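Local coordinates for lipolytic enzyme, G-D-S-L family (Bacteroides thetaiotaomicron, PDB 7BR2), which metabolizes the drug diltiazem as a gut microbial serine esterase of the SGNH (GDSL) hydrolase superfamily, at residues 407-410 and 411-415; 399-402 and 403-406. All blocks are in the same frame, centred on the assembly; numbering follows the deposited sequence.

Contact 1. Residues 407-410 and 411-415; sequences RRDL and YSKMM
Lys413 lays its aliphatic chain over the backbone carbonyl of Asp409, one turn back on helix 408-414, and ends at the Asp409 carboxylate in an i to i+4 salt bridge. With CG anti to the carbonyl carbon (chi1 -47°) and the chain extended beyond it, the lysine runs back along the helix surface, Lys413 CG resting 3.3 Å from Asp409 O. Lys413 NZ then meets Asp409 OD2 at 3.0 Å, from above the carboxylate plane and 54° out of it. The same turn carries a second polar grip: Ser412 OG donates to Asp409 O at 2.8 Å, and this oxygen also accepts from Lys413 N, two donors on one carbonyl. A water donates to both Ser412 OG and Asp409 OD1, joining the hydroxyl to the carboxylate oxygen not bonded to Lys413 NZ. An alanine in place of Ser412 would probably leave this water held by Asp409 OD1 with one partner fewer, and Asp409 O with the backbone bond of Lys413 but no hydroxyl. Tyr411 packs against helices 344-377 and 388-397, its hydroxyl in a weak hydrogen bond to Asn386 and its ring meeting Phe377 with the planes at about 40°, while Met415 CB sits 3.5 Å above one face of the Tyr411 ring, toward the rim. Arg407, at the N-cap position, and Arg408 turn their guanidinium groups to Glu368 and Asp395, on those same two helices, in salt bridges. Backbone bonds close the first turn, Tyr411 N reaching Arg407 O at 2.8 Å. Further along, Met414 N donates to Leu410 O, and where the two side chains cross, Leu410 CD2 touches Met414 CG at 4.0 Å.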
# COMPACT_ATOMS: atom_id res chain seq x y z
N ARG A 407 5.69 8.76 -24.29
CA ARG A 407 5.07 7.45 -24.23
C ARG A 407 4.85 6.80 -25.59
O ARG A 407 4.21 5.75 -25.64
CB ARG A 407 3.75 7.50 -23.45
CG ARG A 407 3.96 7.65 -21.96
CD ARG A 407 3.56 8.97 -21.37
NE ARG A 407 4.06 9.04 -20.01
CZ ARG A 407 5.28 9.47 -19.69
NH1 ARG A 407 6.11 9.87 -20.64
NH2 ARG A 407 5.67 9.50 -18.42
N ARG A 408 5.33 7.39 -26.69
CA ARG A 408 5.06 6.81 -28.00
C ARG A 408 5.68 5.42 -28.15
O ARG A 408 5.09 4.54 -28.79
CB ARG A 408 5.55 7.72 -29.13
CG ARG A 408 5.32 7.06 -30.49
CD ARG A 408 5.42 8.02 -31.67
NE ARG A 408 6.60 8.86 -31.59
CZ ARG A 408 6.96 9.72 -32.54
NH1 ARG A 408 6.20 9.83 -33.63
NH2 ARG A 408 8.06 10.45 -32.41
N ASP A 409 6.90 5.22 -27.66
CA ASP A 409 7.51 3.89 -27.76
C ASP A 409 6.69 2.85 -26.99
O ASP A 409 6.31 1.78 -27.51
CB ASP A 409 8.95 3.96 -27.25
CG ASP A 409 9.70 2.65 -27.41
OD1 ASP A 409 9.61 2.06 -28.50
OD2 ASP A 409 10.37 2.21 -26.45
N LEU A 410 6.36 3.18 -25.73
CA LEU A 410 5.53 2.30 -24.93
C LEU A 410 4.20 2.06 -25.62
O LEU A 410 3.72 0.92 -25.65
CB LEU A 410 5.33 2.89 -23.53
CG LEU A 410 4.49 2.03 -22.55
CD1 LEU A 410 5.07 2.11 -21.14
CD2 LEU A 410 3.00 2.42 -22.55
N TYR A 411 3.58 3.10 -26.20
CA TYR A 411 2.28 2.87 -26.83
C TYR A 411 2.41 1.98 -28.06
O TYR A 411 1.52 1.17 -28.34
CB TYR A 411 1.59 4.18 -27.20
CG TYR A 411 0.27 3.89 -27.90
CD1 TYR A 411 -0.83 3.49 -27.18
CD2 TYR A 411 0.16 3.99 -29.29
CE1 TYR A 411 -2.04 3.20 -27.81
CE2 TYR A 411 -1.05 3.71 -29.93
CZ TYR A 411 -2.14 3.31 -29.19
OH TYR A 411 -3.33 3.03 -29.81
N SER A 412 3.51 2.12 -28.81
CA SER A 412 3.71 1.29 -30.00
C SER A 412 3.84 -0.18 -29.63
O SER A 412 3.50 -1.06 -30.42
CB SER A 412 4.93 1.78 -30.80
OG SER A 412 6.17 1.40 -30.24
N LYS A 413 4.31 -0.46 -28.41
CA LYS A 413 4.26 -1.84 -27.92
C LYS A 413 2.87 -2.21 -27.36
O LYS A 413 2.29 -3.23 -27.73
CB LYS A 413 5.33 -2.06 -26.85
CG LYS A 413 6.70 -1.51 -27.23
CD LYS A 413 7.67 -1.58 -26.05
CE LYS A 413 8.87 -0.64 -26.22
NZ LYS A 413 9.47 -0.25 -24.89
N MET A 414 2.33 -1.40 -26.46
CA MET A 414 1.15 -1.83 -25.72
C MET A 414 -0.14 -1.73 -26.51
O MET A 414 -1.15 -2.29 -26.07
CB MET A 414 1.05 -1.02 -24.41
CG MET A 414 2.14 -1.36 -23.41
SD MET A 414 1.94 -3.04 -22.70
CE MET A 414 0.75 -2.69 -21.41
N MET A 415 -0.14 -1.07 -27.67
CA MET A 415 -1.33 -1.03 -28.50
C MET A 415 -1.71 -2.41 -29.04
O MET A 415 -2.85 -2.61 -29.46
CB MET A 415 -1.15 -0.05 -29.67
CG MET A 415 -0.16 -0.56 -30.74
SD MET A 415 0.04 0.53 -32.16
CE MET A 415 -1.59 0.44 -32.89
O HOH W 1 8.75 2.20 -31.04

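Contact 2. Residues 399-402 and 403-406; sequences EKNM and WLKG
Capping comes first: Asn401 is the N-cap of the short helix 402-406, and its OD1 accepts from Leu404 N at 3.1 Å. The N-H points well at the oxygen, at 160°, but the donor stands 65° out of the amide plane, above the carbonyl and not on a lone pair. With CG anti to the backbone nitrogen (chi1 -167°), the amide of Asn401 swings forward beside the first turn, which brings OD1 within reach of Leu404 N. Backbone bonds carry the helix onward from the cap, Lys405 N to Asn401 O at 2.9 Å and Gly406 N to Met402 O at 2.9 Å.

Van der Waals contact accompanies the cap. Leu404 CB lies 3.5 Å from Asn401 CG, the two side chains crossing at about a right angle, so the leucine's own methylene backs the amide that caps its nitrogen. Beyond this, Leu404 is buried against Trp371 and Phe376 of helix 344-377 and Met394 of helix 388-397. Phe376 also touches Asn401. Trp403 meets Trp371 as well, the two rings edge-to-face, and makes a cation-pi contact with Arg407.

Charge pairing is looser and lies on the surface. Lys405, fully extended beyond CG, reaches back to Glu399, whose chain bends at chi2 to bring its carboxylate round. Lys405 NZ is 3.5 Å from Glu399 OE2, a weak hydrogen bond within a salt bridge, and 3.7 Å from Glu399 OE1, so the ammonium faces both carboxylate oxygens without gripping either closely.

The shorter polar contact made by a side chain is therefore the uncharged asparagine cap, which gives an early helix amide an acceptor, whereas the long, exposed ion pair probably adds only a modest electrostatic tie between the preceding loop and the helix.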
# COMPACT_ATOMS: atom_id res chain seq x y z
N GLU A 399 4.70 16.29 -31.48
CA GLU A 399 5.61 17.44 -31.43
C GLU A 399 5.10 18.56 -30.54
O GLU A 399 5.88 19.42 -30.13
CB GLU A 399 5.87 17.97 -32.84
CG GLU A 399 6.78 17.07 -33.66
CD GLU A 399 7.98 16.54 -32.86
OE1 GLU A 399 8.65 17.32 -32.14
OE2 GLU A 399 8.23 15.32 -32.94
N LYS A 400 3.81 18.54 -30.20
CA LYS A 400 3.17 19.56 -29.39
C LYS A 400 2.61 18.98 -28.10
O LYS A 400 1.79 19.62 -27.44
CB LYS A 400 2.09 20.21 -30.26
CG LYS A 400 1.05 19.17 -30.65
CD LYS A 400 0.24 19.50 -31.90
CE LYS A 400 -0.89 20.49 -31.69
NZ LYS A 400 -1.64 20.69 -32.98
N ASN A 401 3.10 17.80 -27.69
CA ASN A 401 2.61 17.08 -26.51
C ASN A 401 3.78 16.28 -25.93
O ASN A 401 4.01 15.13 -26.30
CB ASN A 401 1.43 16.16 -26.84
CG ASN A 401 0.70 15.65 -25.60
OD1 ASN A 401 1.30 15.50 -24.53
ND2 ASN A 401 -0.60 15.42 -25.73
N MET A 402 4.53 16.93 -25.03
CA MET A 402 5.74 16.31 -24.48
C MET A 402 5.42 14.96 -23.85
O MET A 402 6.10 13.97 -24.11
CB MET A 402 6.34 17.23 -23.41
CG MET A 402 7.86 17.21 -23.29
SD MET A 402 8.71 17.49 -24.85
CE MET A 402 9.02 19.25 -24.72
N TRP A 403 4.32 14.89 -23.10
CA TRP A 403 4.00 13.68 -22.37
C TRP A 403 3.65 12.55 -23.33
O TRP A 403 4.08 11.41 -23.13
CB TRP A 403 2.86 13.96 -21.40
CG TRP A 403 2.68 12.97 -20.31
CD1 TRP A 403 1.71 12.03 -20.19
CD2 TRP A 403 3.52 12.81 -19.16
NE1 TRP A 403 1.88 11.30 -19.05
CE2 TRP A 403 2.99 11.76 -18.39
CE3 TRP A 403 4.67 13.46 -18.71
CZ2 TRP A 403 3.57 11.35 -17.20
CZ3 TRP A 403 5.24 13.05 -17.53
CH2 TRP A 403 4.69 12.00 -16.79
N LEU A 404 2.91 12.86 -24.39
CA LEU A 404 2.57 11.83 -25.37
C LEU A 404 3.81 11.36 -26.12
O LEU A 404 3.97 10.16 -26.35
CB LEU A 404 1.51 12.35 -26.35
CG LEU A 404 0.93 11.36 -27.36
CD1 LEU A 404 0.02 10.34 -26.68
CD2 LEU A 404 0.20 12.07 -28.47
N LYS A 405 4.72 12.28 -26.45
CA LYS A 405 5.95 11.87 -27.12
C LYS A 405 6.78 10.97 -26.23
O LYS A 405 7.43 10.04 -26.71
CB LYS A 405 6.79 13.08 -27.53
CG LYS A 405 7.97 12.72 -28.43
CD LYS A 405 8.83 13.91 -28.80
CE LYS A 405 9.58 13.62 -30.08
NZ LYS A 405 10.56 14.67 -30.43
N GLY A 406 6.79 11.23 -24.92
CA GLY A 406 7.52 10.35 -24.02
C GLY A 406 6.96 8.94 -23.96
O GLY A 406 7.70 8.01 -23.64

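Contact 2 comes first along the chain, in the loop after helix 388-397 and on the short helix 402-406; contact 1 follows directly on helix 408-414. Their centres are about 13 Å apart, and residues 406 and 407 join them. Both lie at the periphery, about 31 and 27 Å from the centre of the chain, and both helices pack against the long helix 344-377 and against helix 388-397. Together the two short helices carry the chain from helix 388-397 on to helix 417-437. They thus belong to a helical layer built on helices 344-377 and 388-397, at the edge of the molecule.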